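Local coordinates for SusD superfamily protein (Bacteroides thetaiotaomicron, PDB 3MCX), which is of unknown function but, as a member of the SusD family of the Bacteroides outer membrane, probably helps to capture nutrients such as glycans at the cell surface, at residues Lys220-Ala225 against Ala364-Lys369; Pro339-Thr342 against Lys347-Asn350. One frame throughout, in Å; residues are numbered along the deposited sequence.

Contact 1. Residues Lys220-Ala225 against Ala364-Lys369; sequences KAYDAA and AEAGLK
Ala366 packs its methyl group into the angle between Ala221 and Tyr222, joining two helices of the helical scaffold of the SusD family, which is grouped with the TPR proteins. Its CB lies 4.0 Å from Ala221 CB and also touches Tyr222 CB. The same Ala366 CB comes 3.9 Å from Tyr222 N, so the methyl rests against the backbone of helix 218-231 as well as its side chains. Such closeness is possible because both alanines are short: the axes of segments 220-225 and 364-369 approach to 8.5 Å and run roughly antiparallel, at 143°.

Beside this small apolar patch stands the ring of Tyr222. With CG turned anti to the backbone N (chi1 -163°), the ring extends across to Gly367, while Ala366 CB sits at the ring's edge, near its plane. Glycine suits the next position because, without a side chain, it leaves its backbone bare to the aromatic group: Tyr222 CE1 approaches Gly367 CA at 4.0 Å. The contact across the two segments is therefore one of shape and van der Waals touch among buried residues.

Farther out, the tyrosine is held by the neighbouring helix 374-385: its hydroxyl is hydrogen-bonded to Glu376, so the polar end of this buried residue is satisfied, and Tyr380 also touches it. Separately, its ring makes a cation-pi interaction with Lys370, at the C-terminal end of helix 356-370. Ala221, for its part, is covered by Tyr212 of helix 201-214. Tyr222 thus fastens three helices together, and its ring atom CD1 lies 3.7 Å from Gly367 N, an oblique approach.

Contact 2. Residues Pro339-Thr342 against Lys347-Asn350; sequences PGKT and KTNN
The long loop between strands 334-335 and 351-355 folds back on itself here, bringing Gly340 and Lys341 against Thr348 and Asn349 without forming a regular sheet. Side chains of the returning limb, rather than backbone carbonyls, accept two consecutive amides. Asn349 OD1 accepts Gly340 N at 2.9 Å, with the donor in the carbonyl plane and on a lone pair, and Thr348 OG1 accepts the next amide, Lys341 N, also at 2.9 Å and fairly straight (161°).

Both acceptors are fixed by second bonds. Asn349 ND2 donates to Asn350 O at 2.9 Å, almost linearly and within its own amide plane, so the amide cannot easily flip and OD1 stays turned to Gly340. Thr348 holds OG1 between its backbone N and carbonyl carbon, where the hydroxyl can serve Lys341 N and also bond to Asp345 O. Asparagine and threonine suit these positions because each can donate and accept at once. Gly340 adopts phi 94° and psi 166°, angles that call for glycine, and its bare CA lies 3.4 Å from Thr348 OG1.

Lys341 lays its aliphatic chain across Thr348: CG passes 3.4 Å from Thr348 O, then a bend at the last torsion brings NZ back to that same oxygen at 2.8 Å, nearly in line with the C=O. The ammonium is also bonded to Ile262 O and forms a salt bridge with Asp251, while Asn350 ND2 is hydrogen-bonded to Glu259. Lys341 thereby ties the loop to another part of the chain, and the carboxylate and carbonyl oxygens around NZ would be expected to favour its charged form.

How the contacts relate
Contact 2 is nested within the loop that contact 1 closes: chain order runs 220-225, 339-342, 347-350, then 364-369. Their centres are 33 Å apart, their nearest atoms about 22 Å, and they lie on opposite sides of the chain's centre. The two are nonetheless joined by a short path, since residues 347-350 lead straight into strand 351-355 and then into helix 356-370, whose later part makes contact 1. All four segments belong to the SusD family region of the chain. Contact 1 joins helices 218-231 and 356-370, whereas contact 2 orders the loop leading to strand 351-355.

Contact 1. Residues Lys220-Ala225 against Ala364-Lys369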
# COMPACT_ATOMS: atom_id res chain seq x y z
N LYS A 220 15.23 -9.02 10.46
CA LYS A 220 15.50 -8.52 9.09
C LYS A 220 14.75 -7.24 8.80
O LYS A 220 15.27 -6.33 8.14
CB LYS A 220 15.17 -9.58 8.04
CG LYS A 220 16.02 -10.83 8.17
CD LYS A 220 15.49 -11.95 7.33
CE LYS A 220 16.46 -13.07 7.29
NZ LYS A 220 17.78 -12.62 6.73
N ALA A 221 13.49 -7.16 9.26
CA ALA A 221 12.71 -5.93 9.11
C ALA A 221 13.40 -4.78 9.83
O ALA A 221 13.47 -3.65 9.30
CB ALA A 221 11.27 -6.13 9.63
N TYR A 222 13.85 -5.05 11.04
CA TYR A 222 14.52 -4.03 11.85
C TYR A 222 15.81 -3.55 11.19
O TYR A 222 16.10 -2.35 11.19
CB TYR A 222 14.83 -4.56 13.27
CG TYR A 222 15.14 -3.49 14.28
CD1 TYR A 222 14.11 -2.77 14.90
CD2 TYR A 222 16.44 -3.17 14.62
CE1 TYR A 222 14.37 -1.78 15.82
CE2 TYR A 222 16.72 -2.19 15.57
CZ TYR A 222 15.66 -1.48 16.14
OH TYR A 222 15.90 -0.50 17.07
N ASP A 223 16.60 -4.49 10.69
CA ASP A 223 17.84 -4.12 10.02
C ASP A 223 17.58 -3.23 8.79
O ASP A 223 18.26 -2.21 8.62
CB ASP A 223 18.67 -5.37 9.68
CG ASP A 223 19.23 -6.06 10.92
OD1 ASP A 223 19.32 -5.43 11.98
OD2 ASP A 223 19.52 -7.25 10.83
N ALA A 224 16.60 -3.59 7.97
CA ALA A 224 16.29 -2.79 6.78
C ALA A 224 15.78 -1.42 7.17
O ALA A 224 16.21 -0.41 6.59
CB ALA A 224 15.29 -3.50 5.88
N ALA A 225 14.84 -1.36 8.12
CA ALA A 225 14.24 -0.08 8.51
C ALA A 225 15.31 0.81 9.13
O ALA A 225 15.40 1.98 8.81
CB ALA A 225 13.06 -0.29 9.49
N ALA A 364 9.74 0.24 15.02
CA ALA A 364 9.20 0.15 16.36
C ALA A 364 8.51 -1.20 16.59
O ALA A 364 8.76 -1.84 17.62
CB ALA A 364 8.23 1.29 16.63
N GLU A 365 7.70 -1.62 15.63
CA GLU A 365 6.95 -2.88 15.72
C GLU A 365 7.92 -4.08 15.67
O GLU A 365 7.83 -4.98 16.49
CB GLU A 365 5.89 -2.98 14.63
CG GLU A 365 4.99 -4.20 14.73
CD GLU A 365 3.93 -4.25 13.65
OE1 GLU A 365 3.69 -3.23 12.95
OE2 GLU A 365 3.36 -5.36 13.48
N ALA A 366 8.87 -4.06 14.74
CA ALA A 366 9.83 -5.15 14.63
C ALA A 366 10.67 -5.28 15.90
O ALA A 366 10.95 -6.39 16.34
CB ALA A 366 10.73 -4.97 13.41
N GLY A 367 11.05 -4.15 16.50
CA GLY A 367 11.84 -4.18 17.72
C GLY A 367 11.08 -4.79 18.89
O GLY A 367 11.57 -5.66 19.61
N LEU A 368 9.85 -4.31 19.10
CA LEU A 368 9.03 -4.82 20.17
C LEU A 368 8.78 -6.32 20.00
O LEU A 368 8.93 -7.07 20.94
CB LEU A 368 7.71 -4.07 20.26
CG LEU A 368 6.84 -4.45 21.47
CD1 LEU A 368 7.52 -4.12 22.78
CD2 LEU A 368 5.52 -3.72 21.38
N LYS A 369 8.46 -6.74 18.78
CA LYS A 369 8.17 -8.15 18.50
C LYS A 369 9.39 -9.05 18.70
O LYS A 369 9.27 -10.17 19.22
CB LYS A 369 7.58 -8.33 17.11
CG LYS A 369 6.14 -7.82 16.94
CD LYS A 369 5.12 -8.55 17.81
CE LYS A 369 4.99 -10.03 17.49
NZ LYS A 369 4.08 -10.73 18.47

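Contact 2. Residues Pro339-Thr342 against Lys347-Asn350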
# COMPACT_ATOMS: atom_id res chain seq x y z
N PRO A 339 -5.33 15.93 -1.87
CA PRO A 339 -6.17 16.99 -2.45
C PRO A 339 -5.69 17.47 -3.84
O PRO A 339 -6.34 18.33 -4.44
CB PRO A 339 -6.01 18.10 -1.44
CG PRO A 339 -4.53 17.96 -1.02
CD PRO A 339 -4.35 16.48 -0.91
N GLY A 340 -4.56 16.95 -4.32
CA GLY A 340 -3.98 17.42 -5.58
C GLY A 340 -2.94 18.50 -5.36
O GLY A 340 -2.85 19.09 -4.28
N LYS A 341 -2.16 18.78 -6.40
CA LYS A 341 -1.02 19.75 -6.31
C LYS A 341 -1.42 21.18 -6.05
O LYS A 341 -0.61 21.99 -5.56
CB LYS A 341 -0.18 19.74 -7.58
CG LYS A 341 0.24 18.39 -8.09
CD LYS A 341 1.38 18.49 -9.04
CE LYS A 341 1.61 17.30 -9.91
NZ LYS A 341 1.69 16.02 -9.21
N THR A 342 -2.63 21.55 -6.47
CA THR A 342 -3.11 22.90 -6.20
C THR A 342 -4.20 22.94 -5.12
O THR A 342 -4.75 24.01 -4.81
CB THR A 342 -3.56 23.61 -7.51
OG1 THR A 342 -4.76 23.03 -8.02
CG2 THR A 342 -2.46 23.55 -8.60
N LYS A 347 -7.02 14.52 -8.92
CA LYS A 347 -6.46 13.72 -10.01
C LYS A 347 -5.00 14.02 -10.31
O LYS A 347 -4.34 13.24 -11.02
CB LYS A 347 -7.30 13.89 -11.28
CG LYS A 347 -8.66 13.28 -11.15
CD LYS A 347 -9.42 13.32 -12.47
CE LYS A 347 -9.78 14.69 -12.89
NZ LYS A 347 -10.75 15.35 -11.97
N THR A 348 -4.51 15.16 -9.83
CA THR A 348 -3.11 15.53 -9.99
C THR A 348 -2.18 15.08 -8.87
O THR A 348 -0.97 15.31 -8.96
CB THR A 348 -2.95 17.06 -10.15
OG1 THR A 348 -3.29 17.71 -8.90
CG2 THR A 348 -3.80 17.58 -11.32
N ASN A 349 -2.72 14.51 -7.80
CA ASN A 349 -1.93 14.09 -6.65
C ASN A 349 -0.96 13.00 -7.08
O ASN A 349 -1.34 12.02 -7.75
CB ASN A 349 -2.82 13.58 -5.51
CG ASN A 349 -2.28 13.92 -4.13
OD1 ASN A 349 -2.78 14.87 -3.51
ND2 ASN A 349 -1.26 13.18 -3.65
N ASN A 350 0.29 13.13 -6.66
CA ASN A 350 1.24 12.03 -6.80
C ASN A 350 0.81 10.83 -5.94
O ASN A 350 -0.06 10.94 -5.06
CB ASN A 350 2.64 12.47 -6.40
CG ASN A 350 3.37 13.19 -7.50
OD1 ASN A 350 2.83 13.49 -8.57
ND2 ASN A 350 4.63 13.55 -7.20